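Dihydropteroate synthase (Xanthomonas albilineans GPE PC73, PDB 6DAY) probably catalyses the condensation of para-aminobenzoate with 6-hydroxymethyl-7,8-dihydropterin diphosphate to give 7,8-dihydropteroate, a step of folate biosynthesis. Local coordinates at residues D[191-196]-D[204-209]; D[197-202]-D[226-231]; D[222-227]-D[247-252]. One frame throughout, in Å; residues are numbered along the deposited sequence.

Contact 1 (D[191-196]-D[204-209]); sequences PGFGFG and QLLAHL. With PAB (4-aminobenzoic acid), chain R.
Phe-193 and Pro-191 pack against Leu-205, Leu-206 and Leu-209 where a strand of the TIM barrel, 187-190, hands over to the helix that follows it: the loop 191-196 folds back on helix 199-207 and on the turn at its end. The contact is apolar, with no hydrogen bond between the segments, and its tight part centres on the ring of Phe-193. With CG anti to the carbonyl carbon (chi1 -68°), the ring reaches toward the helix although its CB does not. CE1 lies 3.5 Å from CB of Leu-205, and the edge of the ring, near its plane, faces the backbone N of Leu-206, 3.6 Å from CE1. A phenylalanine suits the place, since a flat apolar ring can bring one edge up to the helix backbone while touching the leucines beside it. Packing is looser around Pro-191, whose CG lies 4.1 Å from CD1 of Leu-209; the proline ring and the leucine side chain lie roughly perpendicular. Val-166 of helix 162-179 touches both Pro-191 and Leu-205, while Ala-252 of helix 242-254 meets Leu-206 and Leu-209. Gln-204 and Ala-207 on the helix and His-208 just past its end are partly exposed and pack on Val-281 of the second subunit.

Beyond Phe-193 the loop turns to the ligand. A type II turn from Gly-192 to Phe-195 is closed by Phe-195 N donating to Gly-192 O at 3.1 Å. Gly-192 and Gly-194 both have positive phi, which favours glycine, and with no side chain at Gly-194 the ligand's carboxylate can lie close to the loop. The ligand's amino end lies by Phe-195, whose ring has C5 of 4-aminobenzoic acid over one face, 3.4 Å above the plane and offset toward the rim.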
loop_
_atom_site.group_PDB
_atom_site.type_symbol
_atom_site.label_atom_id
_atom_site.label_comp_id
_atom_site.label_asym_id
_atom_site.label_seq_id
_atom_site.Cartn_x
_atom_site.Cartn_y
_atom_site.Cartn_z
ATOM N N PRO D 191 -9.138 23.992 10.248
ATOM C CA PRO D 191 -9.987 24.492 9.156
ATOM C C PRO D 191 -10.641 23.388 8.350
ATOM O O PRO D 191 -11.469 23.694 7.473
ATOM C CB PRO D 191 -9.009 25.290 8.280
ATOM C CG PRO D 191 -7.721 24.672 8.535
ATOM C CD PRO D 191 -7.708 24.314 10.002
ATOM N N GLY D 192 -10.241 22.140 8.557
ATOM C CA GLY D 192 -10.891 21.032 7.864
ATOM C C GLY D 192 -10.569 20.992 6.383
ATOM O O GLY D 192 -11.470 20.959 5.536
ATOM N N PHE D 193 -9.286 20.993 6.036
ATOM C CA PHE D 193 -8.958 20.852 4.635
ATOM C C PHE D 193 -9.612 19.600 4.053
ATOM O O PHE D 193 -9.637 18.545 4.690
ATOM C CB PHE D 193 -7.446 20.777 4.505
ATOM C CG PHE D 193 -6.743 22.054 4.856
ATOM C CD1 PHE D 193 -6.852 23.164 4.028
ATOM C CD2 PHE D 193 -5.933 22.141 5.977
ATOM C CE1 PHE D 193 -6.173 24.340 4.301
ATOM C CE2 PHE D 193 -5.253 23.326 6.271
ATOM C CZ PHE D 193 -5.386 24.441 5.414
ATOM N N GLY D 194 -10.171 19.743 2.838
ATOM C CA GLY D 194 -10.811 18.654 2.131
ATOM C C GLY D 194 -12.276 18.405 2.464
ATOM O O GLY D 194 -12.935 17.664 1.719
ATOM N N PHE D 195 -12.814 18.969 3.558
ATOM C CA PHE D 195 -14.187 18.658 3.985
ATOM C C PHE D 195 -15.138 19.689 3.392
ATOM O O PHE D 195 -15.343 20.761 3.963
ATOM C CB PHE D 195 -14.319 18.628 5.507
ATOM C CG PHE D 195 -13.725 17.402 6.144
ATOM C CD1 PHE D 195 -12.352 17.278 6.304
ATOM C CD2 PHE D 195 -14.541 16.375 6.590
ATOM C CE1 PHE D 195 -11.799 16.160 6.916
ATOM C CE2 PHE D 195 -13.998 15.255 7.188
ATOM C CZ PHE D 195 -12.628 15.150 7.356
ATOM N N GLY D 196 -15.737 19.364 2.255
ATOM C CA GLY D 196 -16.626 20.342 1.682
ATOM C C GLY D 196 -15.920 21.527 1.062
ATOM O O GLY D 196 -16.496 22.617 1.037
ATOM N N GLN D 204 -6.756 28.548 -0.702
ATOM C CA GLN D 204 -7.061 29.803 -0.010
ATOM C C GLN D 204 -6.916 29.641 1.492
ATOM O O GLN D 204 -6.281 30.463 2.159
ATOM C CB GLN D 204 -8.476 30.286 -0.351
ATOM C CG GLN D 204 -8.622 30.912 -1.716
ATOM C CD GLN D 204 -8.018 32.298 -1.771
ATOM O OE1 GLN D 204 -8.006 33.025 -0.775
ATOM N NE2 GLN D 204 -7.499 32.665 -2.934
ATOM N N LEU D 205 -7.468 28.563 2.046
ATOM C CA LEU D 205 -7.381 28.396 3.489
ATOM C C LEU D 205 -5.945 28.244 3.962
ATOM O O LEU D 205 -5.589 28.758 5.023
ATOM C CB LEU D 205 -8.198 27.189 3.932
ATOM C CG LEU D 205 -9.704 27.444 3.983
ATOM C CD1 LEU D 205 -10.456 26.086 3.980
ATOM C CD2 LEU D 205 -10.094 28.325 5.185
ATOM N N LEU D 206 -5.095 27.563 3.171
ATOM C CA LEU D 206 -3.693 27.377 3.546
ATOM C C LEU D 206 -2.931 28.681 3.458
ATOM O O LEU D 206 -2.204 29.049 4.390
ATOM C CB LEU D 206 -3.038 26.342 2.634
ATOM C CG LEU D 206 -1.614 25.952 2.959
ATOM C CD1 LEU D 206 -1.379 25.632 4.413
ATOM C CD2 LEU D 206 -1.215 24.762 2.071
ATOM N N ALA D 207 -3.154 29.429 2.377
ATOM C CA ALA D 207 -2.454 30.697 2.197
ATOM C C ALA D 207 -2.781 31.669 3.325
ATOM O O ALA D 207 -1.913 32.427 3.782
ATOM C CB ALA D 207 -2.821 31.309 0.846
ATOM N N HIS D 208 -4.033 31.672 3.770
ATOM C CA HIS D 208 -4.520 32.596 4.788
ATOM C C HIS D 208 -4.561 31.979 6.161
ATOM O O HIS D 208 -5.213 32.522 7.062
ATOM C CB HIS D 208 -5.896 33.104 4.392
ATOM C CG HIS D 208 -5.848 34.041 3.229
ATOM N ND1 HIS D 208 -5.270 35.290 3.312
ATOM C CD2 HIS D 208 -6.256 33.895 1.947
ATOM C CE1 HIS D 208 -5.345 35.883 2.135
ATOM N NE2 HIS D 208 -5.948 35.061 1.291
ATOM N N LEU D 209 -3.868 30.864 6.347
ATOM C CA LEU D 209 -3.872 30.225 7.655
ATOM C C LEU D 209 -3.387 31.132 8.790
ATOM O O LEU D 209 -3.907 30.979 9.908
ATOM C CB LEU D 209 -3.053 28.925 7.566
ATOM C CG LEU D 209 -3.175 27.877 8.656
ATOM C CD1 LEU D 209 -4.614 27.307 8.704
ATOM C CD2 LEU D 209 -2.188 26.762 8.419
HETATM C "C1'" PAB R . -10.093 14.375 0.730
HETATM O "O1'" PAB R . -9.340 13.634 0.051
HETATM O "O2'" PAB R . -10.472 15.468 0.265
HETATM C C1 PAB R . -10.538 13.947 2.118
HETATM C C2 PAB R . -10.006 12.781 2.637
HETATM C C3 PAB R . -10.376 12.348 3.892
HETATM C C4 PAB R . -11.292 13.078 4.630
HETATM C C5 PAB R . -11.833 14.252 4.108
HETATM C C6 PAB R . -11.458 14.695 2.851
HETATM N N4 PAB R . -11.673 12.586 5.948
#

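Contact 2 (D[197-202]-D[226-231]); sequences KSTADN and KRSIGE. With PAB (4-aminobenzoic acid), chain R.
Thr-199 OG1 and Ser-228 OG both stand beside their own backbone N, anti to the carbonyl carbon (chi1 -65° and -80°), and meet between two helix starts. Ser-228 OG donates to Thr-199 OG1 at 3.3 Å; Thr-199 OG1 in turn donates to Glu-231 OE1 at 2.8 Å, arriving from above the carboxylate plane. Asn-202 ND2 gives a shorter bond to Ser-228 OG, 2.7 Å, but a bent one (139°). Each hydroxyl thus gives one bond and takes one, and small polar residues suit a place where Thr-199 and Ser-228 bring their CA atoms to 4.8 Å. On the solvent side a water accepts from Thr-199 N and donates weakly to Glu-231 OE1.

Ser-198 and Asp-201 form a capping box, with Asp-201 N bonded to Ser-198 OG at 3.1 Å and Ser-198 N donating weakly to Asp-201 OD2. In the other segment Lys-226 is the N-cap, and Arg-227 N donates to O1' of 4-aminobenzoic acid at 2.9 Å, where the positive end of the helix dipole probably favours a carboxylate. The contact joins the first turns of helices 199-207 and 227-233 near the surface, and Ile-229 packs on helix 242-254.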
loop_
_atom_site.group_PDB
_atom_site.type_symbol
_atom_site.label_atom_id
_atom_site.label_comp_id
_atom_site.label_asym_id
_atom_site.label_seq_id
_atom_site.Cartn_x
_atom_site.Cartn_y
_atom_site.Cartn_z
ATOM N N LYS D 197 -14.659 21.366 0.625
ATOM C CA LYS D 197 -13.896 22.448 0.000
ATOM C C LYS D 197 -13.245 22.003 -1.300
ATOM O O LYS D 197 -12.625 20.940 -1.382
ATOM C CB LYS D 197 -12.820 22.945 0.945
ATOM C CG LYS D 197 -13.405 23.607 2.197
ATOM C CD LYS D 197 -12.619 23.225 3.432
ATOM C CE LYS D 197 -13.258 23.844 4.667
ATOM N NZ LYS D 197 -13.795 22.743 5.482
ATOM N N SER D 198 -13.321 22.877 -2.298
ATOM C CA SER D 198 -12.658 22.634 -3.563
ATOM C C SER D 198 -11.153 22.827 -3.395
ATOM O O SER D 198 -10.674 23.354 -2.391
ATOM C CB SER D 198 -13.177 23.596 -4.621
ATOM O OG SER D 198 -12.639 24.887 -4.360
ATOM N N THR D 199 -10.395 22.421 -4.409
ATOM C CA THR D 199 -8.957 22.673 -4.368
ATOM C C THR D 199 -8.661 24.151 -4.146
ATOM O O THR D 199 -7.800 24.508 -3.330
ATOM C CB THR D 199 -8.306 22.160 -5.648
ATOM O OG1 THR D 199 -8.443 20.739 -5.689
ATOM C CG2 THR D 199 -6.812 22.514 -5.687
ATOM N N ALA D 200 -9.374 25.023 -4.862
ATOM C CA ALA D 200 -9.164 26.463 -4.711
ATOM C C ALA D 200 -9.445 26.923 -3.282
ATOM O O ALA D 200 -8.679 27.717 -2.720
ATOM C CB ALA D 200 -10.050 27.227 -5.702
ATOM N N ASP D 201 -10.532 26.435 -2.675
ATOM C CA ASP D 201 -10.836 26.820 -1.300
ATOM C C ASP D 201 -9.766 26.313 -0.350
ATOM O O ASP D 201 -9.421 26.996 0.625
ATOM C CB ASP D 201 -12.193 26.246 -0.836
ATOM C CG ASP D 201 -13.370 26.765 -1.636
ATOM O OD1 ASP D 201 -13.322 27.937 -2.059
ATOM O OD2 ASP D 201 -14.347 25.992 -1.823
ATOM N N ASN D 202 -9.251 25.106 -0.609
ATOM C CA ASN D 202 -8.208 24.547 0.236
ATOM C C ASN D 202 -6.936 25.371 0.137
ATOM O O ASN D 202 -6.322 25.682 1.164
ATOM C CB ASN D 202 -7.921 23.097 -0.138
ATOM C CG ASN D 202 -8.942 22.153 0.432
ATOM O OD1 ASN D 202 -9.258 22.240 1.599
ATOM N ND2 ASN D 202 -9.479 21.271 -0.394
ATOM N N LYS D 226 -4.623 14.170 0.520
ATOM C CA LYS D 226 -5.978 14.501 0.124
ATOM C C LYS D 226 -6.093 14.761 -1.380
ATOM O O LYS D 226 -5.102 15.002 -2.107
ATOM C CB LYS D 226 -6.438 15.715 0.903
ATOM C CG LYS D 226 -6.507 15.408 2.390
ATOM C CD LYS D 226 -7.620 16.168 3.034
ATOM C CE LYS D 226 -7.729 15.834 4.527
ATOM N NZ LYS D 226 -8.128 14.435 4.777
ATOM N N ARG D 227 -7.349 14.710 -1.833
ATOM C CA ARG D 227 -7.682 14.852 -3.240
ATOM C C ARG D 227 -7.120 16.163 -3.786
ATOM O O ARG D 227 -6.636 16.206 -4.913
ATOM C CB ARG D 227 -9.206 14.762 -3.446
ATOM C CG ARG D 227 -9.748 13.316 -3.513
ATOM C CD ARG D 227 -9.035 12.500 -4.610
ATOM N NE ARG D 227 -9.132 11.037 -4.485
ATOM C CZ ARG D 227 -8.766 10.326 -3.418
ATOM N NH1 ARG D 227 -8.287 10.916 -2.335
ATOM N NH2 ARG D 227 -8.892 9.009 -3.430
ATOM N N SER D 228 -7.166 17.237 -2.988
ATOM C CA SER D 228 -6.624 18.526 -3.443
ATOM C C SER D 228 -5.126 18.454 -3.716
ATOM O O SER D 228 -4.631 19.112 -4.635
ATOM C CB SER D 228 -6.919 19.607 -2.395
ATOM O OG SER D 228 -8.254 20.071 -2.512
ATOM N N ILE D 229 -4.376 17.731 -2.877
ATOM C CA ILE D 229 -2.943 17.559 -3.130
ATOM C C ILE D 229 -2.758 16.821 -4.439
ATOM O O ILE D 229 -1.879 17.163 -5.245
ATOM C CB ILE D 229 -2.269 16.814 -1.958
ATOM C CG1 ILE D 229 -2.394 17.596 -0.641
ATOM C CG2 ILE D 229 -0.785 16.538 -2.270
ATOM C CD1 ILE D 229 -1.904 18.996 -0.675
ATOM N N GLY D 230 -3.607 15.804 -4.680
ATOM C CA GLY D 230 -3.573 15.103 -5.955
ATOM C C GLY D 230 -3.830 16.022 -7.141
ATOM O O GLY D 230 -3.162 15.930 -8.165
ATOM N N GLU D 231 -4.770 16.956 -7.000
ATOM C CA GLU D 231 -5.079 17.850 -8.111
ATOM C C GLU D 231 -3.922 18.802 -8.365
ATOM O O GLU D 231 -3.537 19.040 -9.517
ATOM C CB GLU D 231 -6.348 18.655 -7.808
ATOM C CG GLU D 231 -7.572 17.796 -7.578
ATOM C CD GLU D 231 -8.829 18.400 -8.174
ATOM O OE1 GLU D 231 -8.963 19.646 -8.164
ATOM O OE2 GLU D 231 -9.681 17.623 -8.658
HETATM C "C1'" PAB R . -10.093 14.375 0.730
HETATM O "O1'" PAB R . -9.340 13.634 0.051
HETATM O "O2'" PAB R . -10.472 15.468 0.265
HETATM C C1 PAB R . -10.538 13.947 2.118
HETATM C C2 PAB R . -10.006 12.781 2.637
HETATM C C3 PAB R . -10.376 12.348 3.892
HETATM C C4 PAB R . -11.292 13.078 4.630
HETATM C C5 PAB R . -11.833 14.252 4.108
HETATM C C6 PAB R . -11.458 14.695 2.851
HETATM N N4 PAB R . -11.673 12.586 5.948
HETATM O O HOH W 1 -11.572 21.251 -6.867
#

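Contact 3 (D[222-227]-D[247-252]); sequences GLSRKR and AAHLLA. With PAB (4-aminobenzoic acid), chain R.
His-249 takes a hydrogen bond from the backbone of Leu-223, tying helix 242-254 to the loop that leaves strand 220-221 of the TIM barrel. The polar part is this one bond: Leu-223 N donates to His-249 NE2 at 2.9 Å with a nearly straight angle of 168°, the donor tilted 25° from the imidazole plane. Histidine suits the place because NE2, unprotonated here, is an acceptor at the far end of its ring and can satisfy a buried backbone N-H. Its CG is anti to the carbonyl carbon (chi1 -71°), which helps carry the ring from the helix to the loop, where Leu-260 and Val-262 of strand 259-262 also pack on it.

Van der Waals contact supplies the rest. Leu-223 and His-249 lie alongside, pointing in opposite senses, and Leu-223 CD1 rests 4.1 Å from CB of Ala-248; the small alanine lets the leucine approach the helix. Ala-248 also packs on Val-274 of the second subunit.

A type II turn from Leu-223 to Lys-226 then redirects the chain toward helix 227-233. Within it Ser-224 OG hydrogen-bonds His-263 and Arg-225 forms a salt bridge with Asp-264, both following strand 259-262. At the edge of the imidazole, CE1 of His-249 lies 3.4 Å from Ser-224 N.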
loop_
_atom_site.group_PDB
_atom_site.type_symbol
_atom_site.label_atom_id
_atom_site.label_comp_id
_atom_site.label_asym_id
_atom_site.label_seq_id
_atom_site.Cartn_x
_atom_site.Cartn_y
_atom_site.Cartn_z
ATOM N N GLY D 222 -4.435 19.390 8.416
ATOM C CA GLY D 222 -4.385 18.025 7.915
ATOM C C GLY D 222 -4.690 17.992 6.442
ATOM O O GLY D 222 -5.850 18.048 6.052
ATOM N N LEU D 223 -3.646 17.935 5.593
ATOM C CA LEU D 223 -3.843 17.849 4.150
ATOM C C LEU D 223 -3.313 16.542 3.595
ATOM O O LEU D 223 -3.129 16.417 2.382
ATOM C CB LEU D 223 -3.146 19.011 3.433
ATOM C CG LEU D 223 -3.631 20.394 3.830
ATOM C CD1 LEU D 223 -2.575 21.105 4.677
ATOM C CD2 LEU D 223 -3.944 21.177 2.595
ATOM N N SER D 224 -3.090 15.561 4.457
ATOM C CA SER D 224 -2.311 14.382 4.066
ATOM C C SER D 224 -2.996 13.537 3.004
ATOM O O SER D 224 -4.062 12.937 3.240
ATOM C CB SER D 224 -1.987 13.560 5.312
ATOM O OG SER D 224 -1.138 12.459 4.992
ATOM N N ARG D 225 -2.341 13.420 1.851
ATOM C CA ARG D 225 -2.779 12.594 0.732
ATOM C C ARG D 225 -4.169 12.953 0.254
ATOM O O ARG D 225 -4.837 12.144 -0.379
ATOM C CB ARG D 225 -2.699 11.106 1.064
ATOM C CG ARG D 225 -1.354 10.672 1.625
ATOM C CD ARG D 225 -1.359 9.131 1.766
ATOM N NE ARG D 225 -0.049 8.644 2.173
ATOM C CZ ARG D 225 0.283 7.362 2.247
ATOM N NH1 ARG D 225 -0.606 6.414 1.964
ATOM N NH2 ARG D 225 1.509 7.033 2.606
ATOM N N LYS D 226 -4.623 14.170 0.520
ATOM C CA LYS D 226 -5.978 14.501 0.124
ATOM C C LYS D 226 -6.093 14.761 -1.380
ATOM O O LYS D 226 -5.102 15.002 -2.107
ATOM C CB LYS D 226 -6.438 15.715 0.903
ATOM C CG LYS D 226 -6.507 15.408 2.390
ATOM C CD LYS D 226 -7.620 16.168 3.034
ATOM C CE LYS D 226 -7.729 15.834 4.527
ATOM N NZ LYS D 226 -8.128 14.435 4.777
ATOM N N ARG D 227 -7.349 14.710 -1.833
ATOM C CA ARG D 227 -7.682 14.852 -3.240
ATOM C C ARG D 227 -7.120 16.163 -3.786
ATOM O O ARG D 227 -6.636 16.206 -4.913
ATOM C CB ARG D 227 -9.206 14.762 -3.446
ATOM C CG ARG D 227 -9.748 13.316 -3.513
ATOM C CD ARG D 227 -9.035 12.500 -4.610
ATOM N NE ARG D 227 -9.132 11.037 -4.485
ATOM C CZ ARG D 227 -8.766 10.326 -3.418
ATOM N NH1 ARG D 227 -8.287 10.916 -2.335
ATOM N NH2 ARG D 227 -8.892 9.009 -3.430
ATOM N N ALA D 247 5.113 18.881 1.613
ATOM C CA ALA D 247 5.303 20.302 1.309
ATOM C C ALA D 247 4.147 21.126 1.885
ATOM O O ALA D 247 4.378 22.153 2.539
ATOM C CB ALA D 247 5.428 20.528 -0.209
ATOM N N ALA D 248 2.907 20.651 1.694
ATOM C CA ALA D 248 1.732 21.347 2.251
ATOM C C ALA D 248 1.830 21.470 3.762
ATOM O O ALA D 248 1.541 22.538 4.326
ATOM C CB ALA D 248 0.425 20.620 1.877
ATOM N N HIS D 249 2.283 20.411 4.437
ATOM C CA HIS D 249 2.397 20.498 5.898
ATOM C C HIS D 249 3.539 21.393 6.358
ATOM O O HIS D 249 3.427 22.049 7.393
ATOM C CB HIS D 249 2.514 19.106 6.492
ATOM C CG HIS D 249 1.215 18.371 6.378
ATOM N ND1 HIS D 249 1.082 17.168 5.719
ATOM C CD2 HIS D 249 -0.037 18.717 6.782
ATOM C CE1 HIS D 249 -0.186 16.792 5.730
ATOM N NE2 HIS D 249 -0.886 17.704 6.386
ATOM N N LEU D 250 4.648 21.424 5.636
ATOM C CA LEU D 250 5.675 22.391 5.977
ATOM C C LEU D 250 5.168 23.805 5.784
ATOM O O LEU D 250 5.467 24.681 6.589
ATOM C CB LEU D 250 6.901 22.121 5.094
ATOM C CG LEU D 250 8.037 23.101 5.244
ATOM C CD1 LEU D 250 8.560 23.151 6.666
ATOM C CD2 LEU D 250 9.187 22.724 4.290
ATOM N N LEU D 251 4.454 24.066 4.691
ATOM C CA LEU D 251 3.900 25.408 4.474
ATOM C C LEU D 251 2.922 25.768 5.587
ATOM O O LEU D 251 2.870 26.928 6.033
ATOM C CB LEU D 251 3.166 25.473 3.129
ATOM C CG LEU D 251 4.102 25.304 1.916
ATOM C CD1 LEU D 251 3.245 25.208 0.633
ATOM C CD2 LEU D 251 5.190 26.422 1.851
ATOM N N ALA D 252 2.135 24.799 6.017
ATOM C CA ALA D 252 1.181 25.090 7.095
ATOM C C ALA D 252 1.912 25.436 8.394
ATOM O O ALA D 252 1.524 26.371 9.118
ATOM C CB ALA D 252 0.235 23.886 7.287
HETATM C "C1'" PAB R . -10.093 14.375 0.730
HETATM O "O1'" PAB R . -9.340 13.634 0.051
HETATM O "O2'" PAB R . -10.472 15.468 0.265
HETATM C C1 PAB R . -10.538 13.947 2.118
HETATM C C2 PAB R . -10.006 12.781 2.637
HETATM C C3 PAB R . -10.376 12.348 3.892
HETATM C C4 PAB R . -11.292 13.078 4.630
HETATM C C5 PAB R . -11.833 14.252 4.108
HETATM C C6 PAB R . -11.458 14.695 2.851
HETATM N N4 PAB R . -11.673 12.586 5.948
#

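In the fold
All three contacts lie on the same side of the chain's centre, with their own centres 9 to 10 Å apart, where loops after strands 187-190 and 220-221 meet 4-aminobenzoic acid. Contacts 1 and 2 share helix 199-207 and are joined by hydrogen bonds from Lys-197 NZ to Gly-192 O and from Gly-194 N to Asn-202 OD1, each 2.9 Å. Contact 2 and contact 3 share Lys-226 and Arg-227, and Ile-229 CD1 lies 3.8 Å from Ala-248 CB. Phe-193 links contact 1 to contact 3, its CD2 being 3.6 Å from Leu-223 CG. Around the ligand, Phe-195 stands at the amino end, Arg-227 at the carboxylate, and Lys-226 NZ lies 3.2 Å from ring atom C3.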